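Local coordinates for protein DynE7 (Micromonospora chersina, PDB 2XEM) that probably acts as a hot-dog fold thioesterase in dynemicin biosynthesis, hydrolysing a polyketide thioester to release a polyene chain, at residues M53-A57 with D58-L62. Numbering follows the deposited sequence.
Sequences MAALA and DGLAL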
ATOM      1  N   MET D  53      14.492  15.269  11.037  1.00 34.72           N
ATOM      2  CA  MET D  53      14.147  14.828   9.673  1.00 35.75           C
ATOM      3  C   MET D  53      15.415  14.537   8.848  1.00 39.83           C
ATOM      4  O   MET D  53      15.498  13.482   8.221  1.00 40.11           O
ATOM      5  CB  MET D  53      13.225  15.857   8.985  1.00 39.05           C
ATOM      6  CG  MET D  53      13.166  15.736   7.482  1.00 45.71           C
ATOM      7  SD  MET D  53      12.094  16.931   6.652  1.00 53.10           S
ATOM      8  CE  MET D  53      13.115  18.435   6.744  1.00 51.41           C
ATOM      9  N   ALA D  54      16.408  15.443   8.894  1.00 36.89           N
ATOM     10  CA  ALA D  54      17.697  15.289   8.202  1.00 36.89           C
ATOM     11  C   ALA D  54      18.522  14.116   8.763  1.00 40.35           C
ATOM     12  O   ALA D  54      19.121  13.370   7.984  1.00 41.96           O
ATOM     13  CB  ALA D  54      18.490  16.584   8.284  1.00 38.64           C
ATOM     14  N   ALA D  55      18.530  13.943  10.108  1.00 35.45           N
ATOM     15  CA  ALA D  55      19.256  12.865  10.788  1.00 34.61           C
ATOM     16  C   ALA D  55      18.715  11.482  10.401  1.00 38.86           C
ATOM     17  O   ALA D  55      19.474  10.521  10.420  1.00 39.44           O
ATOM     18  CB  ALA D  55      19.227  13.063  12.298  1.00 34.57           C
ATOM     19  N   LEU D  56      17.425  11.390  10.015  1.00 34.69           N
ATOM     20  CA  LEU D  56      16.786  10.165   9.514  1.00 35.16           C
ATOM     21  C   LEU D  56      17.289   9.662   8.149  1.00 46.17           C
ATOM     22  O   LEU D  56      16.906   8.552   7.733  1.00 46.21           O
ATOM     23  CB  LEU D  56      15.266  10.311   9.476  1.00 33.45           C
ATOM     24  CG  LEU D  56      14.555  10.585  10.788  1.00 36.90           C
ATOM     25  CD1 LEU D  56      13.130  10.897  10.525  1.00 36.19           C
ATOM     26  CD2 LEU D  56      14.682   9.416  11.772  1.00 37.64           C
ATOM     27  N   ALA D  57      18.107  10.484   7.441  1.00 45.74           N
ATOM     28  CA  ALA D  57      18.835  10.113   6.222  1.00 46.37           C
ATOM     29  C   ALA D  57      20.305   9.871   6.560  1.00 53.65           C
ATOM     30  O   ALA D  57      21.078   9.464   5.696  1.00 56.36           O
ATOM     31  CB  ALA D  57      18.721  11.230   5.193  1.00 47.40           C
ATOM     32  N   ASP D  58      20.679  10.083   7.832  1.00 50.52           N
ATOM     33  CA  ASP D  58      22.055  10.068   8.319  1.00 51.70           C
ATOM     34  C   ASP D  58      22.239   9.093   9.510  1.00 53.06           C
ATOM     35  O   ASP D  58      23.078   9.316  10.391  1.00 53.38           O
ATOM     36  CB  ASP D  58      22.477  11.511   8.683  1.00 55.44           C
ATOM     37  CG  ASP D  58      23.979  11.730   8.822  1.00 73.45           C
ATOM     38  OD1 ASP D  58      24.701  11.581   7.806  1.00 74.92           O
ATOM     39  OD2 ASP D  58      24.428  12.049   9.942  1.00 82.56           O
ATOM     40  N   GLY D  59      21.452   8.020   9.521  1.00 47.67           N
ATOM     41  CA  GLY D  59      21.627   6.931  10.478  1.00 47.27           C
ATOM     42  C   GLY D  59      20.684   6.873  11.670  1.00 47.93           C
ATOM     43  O   GLY D  59      20.590   5.821  12.315  1.00 48.75           O
ATOM     44  N   LEU D  60      20.003   7.993  12.007  1.00 39.93           N
ATOM     45  CA  LEU D  60      18.943   7.952  13.020  1.00 36.04           C
ATOM     46  C   LEU D  60      17.709   7.232  12.449  1.00 33.05           C
ATOM     47  O   LEU D  60      17.376   7.422  11.287  1.00 30.97           O
ATOM     48  CB  LEU D  60      18.582   9.364  13.513  1.00 35.53           C
ATOM     49  CG  LEU D  60      17.533   9.470  14.654  1.00 38.83           C
ATOM     50  CD1 LEU D  60      18.083   8.981  15.995  1.00 38.30           C
ATOM     51  CD2 LEU D  60      17.023  10.886  14.797  1.00 40.65           C
ATOM     52  N   ALA D  61      17.050   6.412  13.265  1.00 27.74           N
ATOM     53  CA  ALA D  61      15.822   5.729  12.904  1.00 27.83           C
ATOM     54  C   ALA D  61      14.793   5.830  14.025  1.00 32.41           C
ATOM     55  O   ALA D  61      15.129   5.757  15.219  1.00 30.68           O
ATOM     56  CB  ALA D  61      16.111   4.263  12.588  1.00 29.48           C
ATOM     57  N   LEU D  62      13.534   6.020  13.622  1.00 31.48           N
ATOM     58  CA  LEU D  62      12.392   5.902  14.523  1.00 32.56           C
ATOM     59  C   LEU D  62      11.834   4.509  14.387  1.00 34.76           C
ATOM     60  O   LEU D  62      11.313   4.142  13.323  1.00 36.42           O
ATOM     61  CB  LEU D  62      11.317   6.969  14.250  1.00 32.75           C
ATOM     62  CG  LEU D  62      11.721   8.448  14.397  1.00 39.63           C
ATOM     63  CD1 LEU D  62      10.535   9.341  14.110  1.00 40.53           C
ATOM     64  CD2 LEU D  62      12.281   8.780  15.772  1.00 42.70           C
TER
HETATM   65  O   HOH W   1      15.777   6.418   9.174  1.00 42.75           O
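In this hot-dog fold subunit, the tight connection from helix 50-55 into strand 60-71 is where Ala55 and Leu56 meet Leu60. A type I beta turn, Ala55 to Asp58, brings the chain off the helix. Its signature bond runs from Asp58 N to Ala55 O at 2.9 Å, and Leu60 N then reaches the same oxygen at 3.0 Å. The two donors approach from opposite faces of the carbonyl plane, the Asp58 one far out of it, so a single acceptor ties both Asp58 in the turn and Leu60 at the start of the strand to Ala55. Gly59, between Asp58 and Leu60 in sequence, has a positive phi of 102°, a backbone shape at which a CB would crowd Asp58 O.

The apolar contacts join Ala55, Leu56, Leu60 and Leu62. The backbone of Leu60 sets its CB 3.9 Å from Ala55 CB; with CG anti to N (chi1 -176°), CD2 also comes to that methyl, and CG and CD2 to Leu56 CD2. This Leu56 branch touches both Leu60 CG and Leu62 CG, 4.1 Å from each and roughly at right angles as seen from it, and comes closer still, 3.4 Å, to Leu60 O. Leu45 of helix 32-48 touches both Leu56 and Leu62, joining this apolar patch to the long helix, and Phe19 of a second subunit also packs on Leu56. On the strand side, Gly59 and Ala61 pair through their backbones with Arg124 and Met122. Leu56 CA points its hydrogen almost straight at Leu60 O (3.3 Å), and a water donates to that oxygen and to Leu56 O, 2.8 Å from each.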